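Local coordinates for ferric uptake regulation protein (Vibrio cholerae, PDB 2W57), which probably represses iron-uptake genes in response to iron, as a metal-binding, DNA-binding regulator of the ferric uptake regulator family that pairs into a dimer, at residues N4-L8 with L20-E24; R70-E74 with L127-G131. All coordinates share one frame; numbering follows the deposited sequence.

Contact 1. Residues N4-L8 with L20-E24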
loop_
_atom_site.group_PDB
_atom_site.type_symbol
_atom_site.label_atom_id
_atom_site.label_comp_id
_atom_site.label_asym_id
_atom_site.label_seq_id
_atom_site.Cartn_x
_atom_site.Cartn_y
_atom_site.Cartn_z
ATOM N N ASN A 4 9.190 -19.710 -21.214
ATOM C CA ASN A 4 8.033 -19.255 -20.430
ATOM C C ASN A 4 7.129 -20.375 -19.890
ATOM O O ASN A 4 6.402 -20.166 -18.910
ATOM C CB ASN A 4 7.196 -18.256 -21.232
ATOM C CG ASN A 4 7.539 -16.802 -20.921
ATOM O OD1 ASN A 4 8.522 -16.503 -20.255
ATOM N ND2 ASN A 4 6.715 -15.891 -21.416
ATOM N N ASN A 5 7.158 -21.546 -20.533
ATOM C CA ASN A 5 6.481 -22.729 -20.011
ATOM C C ASN A 5 7.150 -23.231 -18.746
ATOM O O ASN A 5 6.486 -23.581 -17.779
ATOM C CB ASN A 5 6.493 -23.860 -21.037
ATOM C CG ASN A 5 5.409 -23.722 -22.085
ATOM O OD1 ASN A 5 5.170 -22.635 -22.608
ATOM N ND2 ASN A 5 4.753 -24.838 -22.410
ATOM N N GLN A 6 8.477 -23.268 -18.764
ATOM C CA GLN A 6 9.243 -23.795 -17.647
ATOM C C GLN A 6 9.053 -22.943 -16.389
ATOM O O GLN A 6 8.813 -23.475 -15.299
ATOM C CB GLN A 6 10.730 -23.908 -18.023
ATOM C CG GLN A 6 11.542 -24.854 -17.129
ATOM C CD GLN A 6 10.893 -26.216 -16.992
ATOM O OE1 GLN A 6 10.571 -26.866 -17.986
ATOM N NE2 GLN A 6 10.681 -26.648 -15.755
ATOM N N ALA A 7 9.148 -21.624 -16.551
ATOM C CA ALA A 7 8.921 -20.690 -15.456
ATOM C C ALA A 7 7.568 -20.923 -14.784
ATOM O O ALA A 7 7.498 -20.975 -13.555
ATOM C CB ALA A 7 9.047 -19.258 -15.941
ATOM N N LEU A 8 6.507 -21.081 -15.586
ATOM C CA LEU A 8 5.168 -21.353 -15.041
ATOM C C LEU A 8 5.145 -22.665 -14.277
ATOM O O LEU A 8 4.705 -22.705 -13.127
ATOM C CB LEU A 8 4.073 -21.360 -16.127
ATOM C CG LEU A 8 3.518 -20.075 -16.759
ATOM C CD1 LEU A 8 2.351 -20.423 -17.631
ATOM C CD2 LEU A 8 3.077 -19.088 -15.723
ATOM N N LEU A 20 0.431 -17.397 -20.009
ATOM C CA LEU A 20 1.582 -17.120 -20.892
ATOM C C LEU A 20 1.607 -15.688 -21.422
ATOM O O LEU A 20 2.653 -15.033 -21.426
ATOM C CB LEU A 20 1.610 -18.087 -22.088
ATOM C CG LEU A 20 1.847 -19.586 -21.865
ATOM C CD1 LEU A 20 1.739 -20.324 -23.180
ATOM C CD2 LEU A 20 3.190 -19.881 -21.192
ATOM N N LYS A 21 0.440 -15.226 -21.860
ATOM C CA LYS A 21 0.263 -13.934 -22.496
ATOM C C LYS A 21 0.410 -12.788 -21.523
ATOM O O LYS A 21 0.851 -11.702 -21.899
ATOM C CB LYS A 21 -1.119 -13.865 -23.147
ATOM C CG LYS A 21 -1.205 -14.642 -24.447
ATOM C CD LYS A 21 -2.562 -14.454 -25.095
ATOM C CE LYS A 21 -2.660 -15.240 -26.391
ATOM N NZ LYS A 21 -1.985 -14.542 -27.495
ATOM N N ILE A 22 0.022 -13.025 -20.276
ATOM C CA ILE A 22 0.161 -12.017 -19.244
ATOM C C ILE A 22 1.603 -11.997 -18.772
ATOM O O ILE A 22 2.132 -10.933 -18.475
ATOM C CB ILE A 22 -0.821 -12.255 -18.070
ATOM C CG1 ILE A 22 -2.249 -11.923 -18.527
ATOM C CG2 ILE A 22 -0.417 -11.431 -16.852
ATOM C CD1 ILE A 22 -3.326 -12.276 -17.560
ATOM N N LEU A 23 2.246 -13.161 -18.714
ATOM C CA LEU A 23 3.651 -13.214 -18.313
ATOM C C LEU A 23 4.542 -12.548 -19.369
ATOM O O LEU A 23 5.390 -11.719 -19.040
ATOM C CB LEU A 23 4.089 -14.656 -18.038
ATOM C CG LEU A 23 5.527 -14.951 -17.592
ATOM C CD1 LEU A 23 5.882 -14.214 -16.302
ATOM C CD2 LEU A 23 5.708 -16.456 -17.416
ATOM N N GLU A 24 4.342 -12.921 -20.630
ATOM C CA GLU A 24 4.932 -12.227 -21.767
ATOM C C GLU A 24 4.920 -10.706 -21.545
ATOM O O GLU A 24 5.960 -10.053 -21.617
ATOM C CB GLU A 24 4.122 -12.570 -23.008
ATOM C CG GLU A 24 4.806 -12.397 -24.343
ATOM C CD GLU A 24 4.219 -13.354 -25.396
ATOM O OE1 GLU A 24 4.494 -13.183 -26.619
ATOM O OE2 GLU A 24 3.478 -14.291 -24.991
#
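Leu20 and Leu23 reach helix 4-10 with different first torsions: Leu20 holds CG anti to its carbonyl carbon (chi1 -66°), while Leu23 swings CG opposite its backbone N (chi1 -180°). Both side chains end against the same neighbour, Leu8. This is helix-on-helix packing in the winged-helix DNA-binding domain expected of a Fur protein, where the N-terminal helix 4-10 leans on helix 17-26. The two short segments run at 104° to each other, so they meet through a small patch of side chains.

Leu8 spreads its two methyls over the pair: CD1 lies 3.7 Å from Leu20 CD2, and CD2 rests 4.1 Å from Leu23 CD2, the two side chains running in opposing directions. Phe62 of helix 52-64 touches both Leu8 and Leu23 and carries this small apolar core on into the domain. Polar groups border it. Asn5 brings its OD1 to 3.7 Å from the same Leu20 CD2, and Val15 packs against both Asn5 and Leu20. No hydrogen bond joins the two segments; Asn4 OD1 instead accepts one from Gln27 NE2. Leu23 CD2 sits over one face of the Asn4 amide, almost directly above CG at 4.0 Å.

Contact 2. Residues R70-E74 with L127-G131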
loop_
_atom_site.group_PDB
_atom_site.type_symbol
_atom_site.label_atom_id
_atom_site.label_comp_id
_atom_site.label_asym_id
_atom_site.label_seq_id
_atom_site.Cartn_x
_atom_site.Cartn_y
_atom_site.Cartn_z
ATOM N N ARG A 70 3.303 -7.827 -5.382
ATOM C CA ARG A 70 2.296 -6.766 -5.390
ATOM C C ARG A 70 2.695 -5.613 -4.482
ATOM O O ARG A 70 3.024 -5.822 -3.319
ATOM C CB ARG A 70 0.903 -7.275 -4.984
ATOM C CG ARG A 70 -0.211 -6.334 -5.465
ATOM C CD ARG A 70 -1.497 -6.362 -4.630
ATOM N NE ARG A 70 -2.379 -7.477 -4.971
ATOM C CZ ARG A 70 -3.612 -7.371 -5.478
ATOM N NH1 ARG A 70 -4.177 -6.185 -5.736
ATOM N NH2 ARG A 70 -4.295 -8.482 -5.722
ATOM N N HIS A 71 2.642 -4.401 -5.028
ATOM C CA HIS A 71 2.792 -3.181 -4.238
ATOM C C HIS A 71 1.492 -2.395 -4.214
ATOM O O HIS A 71 0.874 -2.191 -5.260
ATOM C CB HIS A 71 3.881 -2.287 -4.830
ATOM C CG HIS A 71 5.241 -2.906 -4.840
ATOM N ND1 HIS A 71 6.056 -2.930 -3.726
ATOM C CD2 HIS A 71 5.934 -3.517 -5.829
ATOM C CE1 HIS A 71 7.190 -3.537 -4.028
ATOM N NE2 HIS A 71 7.142 -3.899 -5.300
ATOM N N HIS A 72 1.088 -1.931 -3.031
ATOM C CA HIS A 72 -0.102 -1.081 -2.908
ATOM C C HIS A 72 0.292 0.389 -2.840
ATOM O O HIS A 72 0.843 0.837 -1.836
ATOM C CB HIS A 72 -0.884 -1.452 -1.666
ATOM C CG HIS A 72 -1.404 -2.851 -1.674
ATOM N ND1 HIS A 72 -2.692 -3.163 -2.062
ATOM C CD2 HIS A 72 -0.821 -4.021 -1.320
ATOM C CE1 HIS A 72 -2.875 -4.468 -1.953
ATOM N NE2 HIS A 72 -1.754 -5.012 -1.509
ATOM N N PHE A 73 0.023 1.142 -3.903
ATOM C CA PHE A 73 0.441 2.547 -3.969
ATOM C C PHE A 73 -0.517 3.458 -3.231
ATOM O O PHE A 73 -1.454 2.984 -2.584
ATOM C CB PHE A 73 0.578 2.994 -5.419
ATOM C CG PHE A 73 1.917 2.706 -6.009
ATOM C CD1 PHE A 73 2.849 1.930 -5.318
ATOM C CD2 PHE A 73 2.245 3.185 -7.277
ATOM C CE1 PHE A 73 4.093 1.655 -5.866
ATOM C CE2 PHE A 73 3.490 2.906 -7.842
ATOM C CZ PHE A 73 4.417 2.143 -7.134
ATOM N N GLU A 74 -0.283 4.766 -3.341
ATOM C CA GLU A 74 -1.072 5.765 -2.623
ATOM C C GLU A 74 -2.538 5.675 -3.006
ATOM O O GLU A 74 -2.912 5.840 -4.177
ATOM C CB GLU A 74 -0.548 7.187 -2.867
ATOM C CG GLU A 74 -0.979 8.207 -1.789
ATOM C CD GLU A 74 -0.596 9.654 -2.144
ATOM O OE1 GLU A 74 0.254 9.853 -3.066
ATOM O OE2 GLU A 74 -1.156 10.590 -1.498
ATOM N N LEU A 127 9.165 1.472 1.288
ATOM C CA LEU A 127 9.294 2.930 1.171
ATOM C C LEU A 127 8.827 3.412 -0.193
ATOM O O LEU A 127 9.309 2.930 -1.218
ATOM C CB LEU A 127 10.737 3.378 1.460
ATOM C CG LEU A 127 11.223 4.786 1.115
ATOM C CD1 LEU A 127 10.520 5.842 1.939
ATOM C CD2 LEU A 127 12.728 4.886 1.304
ATOM N N TYR A 128 7.880 4.356 -0.180
ATOM C CA TYR A 128 7.290 4.917 -1.393
ATOM C C TYR A 128 7.348 6.432 -1.342
ATOM O O TYR A 128 6.801 7.050 -0.433
ATOM C CB TYR A 128 5.831 4.464 -1.565
ATOM C CG TYR A 128 5.679 2.975 -1.696
ATOM C CD1 TYR A 128 5.965 2.331 -2.894
ATOM C CD2 TYR A 128 5.282 2.201 -0.613
ATOM C CE1 TYR A 128 5.855 0.945 -3.007
ATOM C CE2 TYR A 128 5.167 0.820 -0.714
ATOM C CZ TYR A 128 5.455 0.199 -1.909
ATOM O OH TYR A 128 5.338 -1.173 -2.014
ATOM N N LEU A 129 8.026 7.027 -2.313
ATOM C CA LEU A 129 8.073 8.474 -2.418
ATOM C C LEU A 129 7.167 8.884 -3.565
ATOM O O LEU A 129 7.264 8.325 -4.659
ATOM C CB LEU A 129 9.512 8.945 -2.661
ATOM C CG LEU A 129 10.581 8.424 -1.697
ATOM C CD1 LEU A 129 11.975 8.926 -2.072
ATOM C CD2 LEU A 129 10.256 8.784 -0.252
ATOM N N TYR A 130 6.272 9.831 -3.329
ATOM C CA TYR A 130 5.389 10.286 -4.402
ATOM C C TYR A 130 5.648 11.758 -4.725
ATOM O O TYR A 130 5.836 12.563 -3.818
ATOM C CB TYR A 130 3.920 10.067 -4.037
ATOM C CG TYR A 130 3.563 8.660 -3.582
ATOM C CD1 TYR A 130 3.138 7.702 -4.501
ATOM C CD2 TYR A 130 3.616 8.296 -2.232
ATOM C CE1 TYR A 130 2.786 6.421 -4.102
ATOM C CE2 TYR A 130 3.266 7.014 -1.822
ATOM C CZ TYR A 130 2.850 6.081 -2.769
ATOM O OH TYR A 130 2.504 4.802 -2.395
ATOM N N GLY A 131 5.667 12.102 -6.014
ATOM C CA GLY A 131 5.821 13.501 -6.437
ATOM C C GLY A 131 5.377 13.830 -7.858
ATOM O O GLY A 131 5.088 12.921 -8.649
#
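His71 meets Tyr128 through the edge of its imidazole, where ND1 and the phenol OH are hydrogen-bonded at 2.6 Å; either could be the donor. The bond is bent, 145°, and ND1 sits in the plane of the tyrosine ring, while the planes of the two rings stand 78° apart. With CG anti to the carbonyl carbon, chi1 -62° carries the imidazole toward strand 121-132, and the ring's own rotation presents ND1 to Tyr128. Its other nitrogen, NE2, is hydrogen-bonded to Glu81, a ligand of the nearby zinc ion, so both imidazole nitrogens are engaged and the rotation of the ring is fixed. Tyr128 also meets the ring of the zinc ligand His90. Through Glu81 and His90 respectively, His71 and Tyr128 lie in the second shell of that site.

His72 turns away from Tyr128 and stacks on His72 of the second subunit. The strand 121-132 opposite belongs to the dimerisation domain characteristic of Fur proteins: its residues pair in an antiparallel ladder with a strand of that subunit, continuing the sheet across the interface.

Phe73 comes across the Tyr128 side chain, the two rings meeting obliquely, with CE1 3.4 Å from Tyr128 CE1. It completes an aromatic cluster with His71 and Tyr128, and Val92 and Val99 also touch it.

Glu74 then lies over one face of Tyr130. Its CB makes a CH-pi contact, 3.8 Å from the ring centroid. The chain beyond is extended, bringing OE1 over the same ring, 3.6 Å from Tyr130 CG.

Overall arrangement
Contact 1 and contact 2 lie in series along the chain and on opposite sides of its centre, with their own centres about 27 Å apart. They do not touch; their nearest atoms are about 12 Å from each other. Contact 1 belongs to the N-terminal helices of the probable DNA-binding part, whereas contact 2 joins strand 68-72 to the strand that pairs with the second subunit. The C-terminal part of helix 52-64 reaches both: Phe62 packs on Leu8 and Leu23, while Asn60 and Asp63 touch Arg70. Contact 2 is also the one beside metal: the side chain of His71 comes within about 4 Å of a zinc ion, which His33, Glu81, His88 and His90 bind.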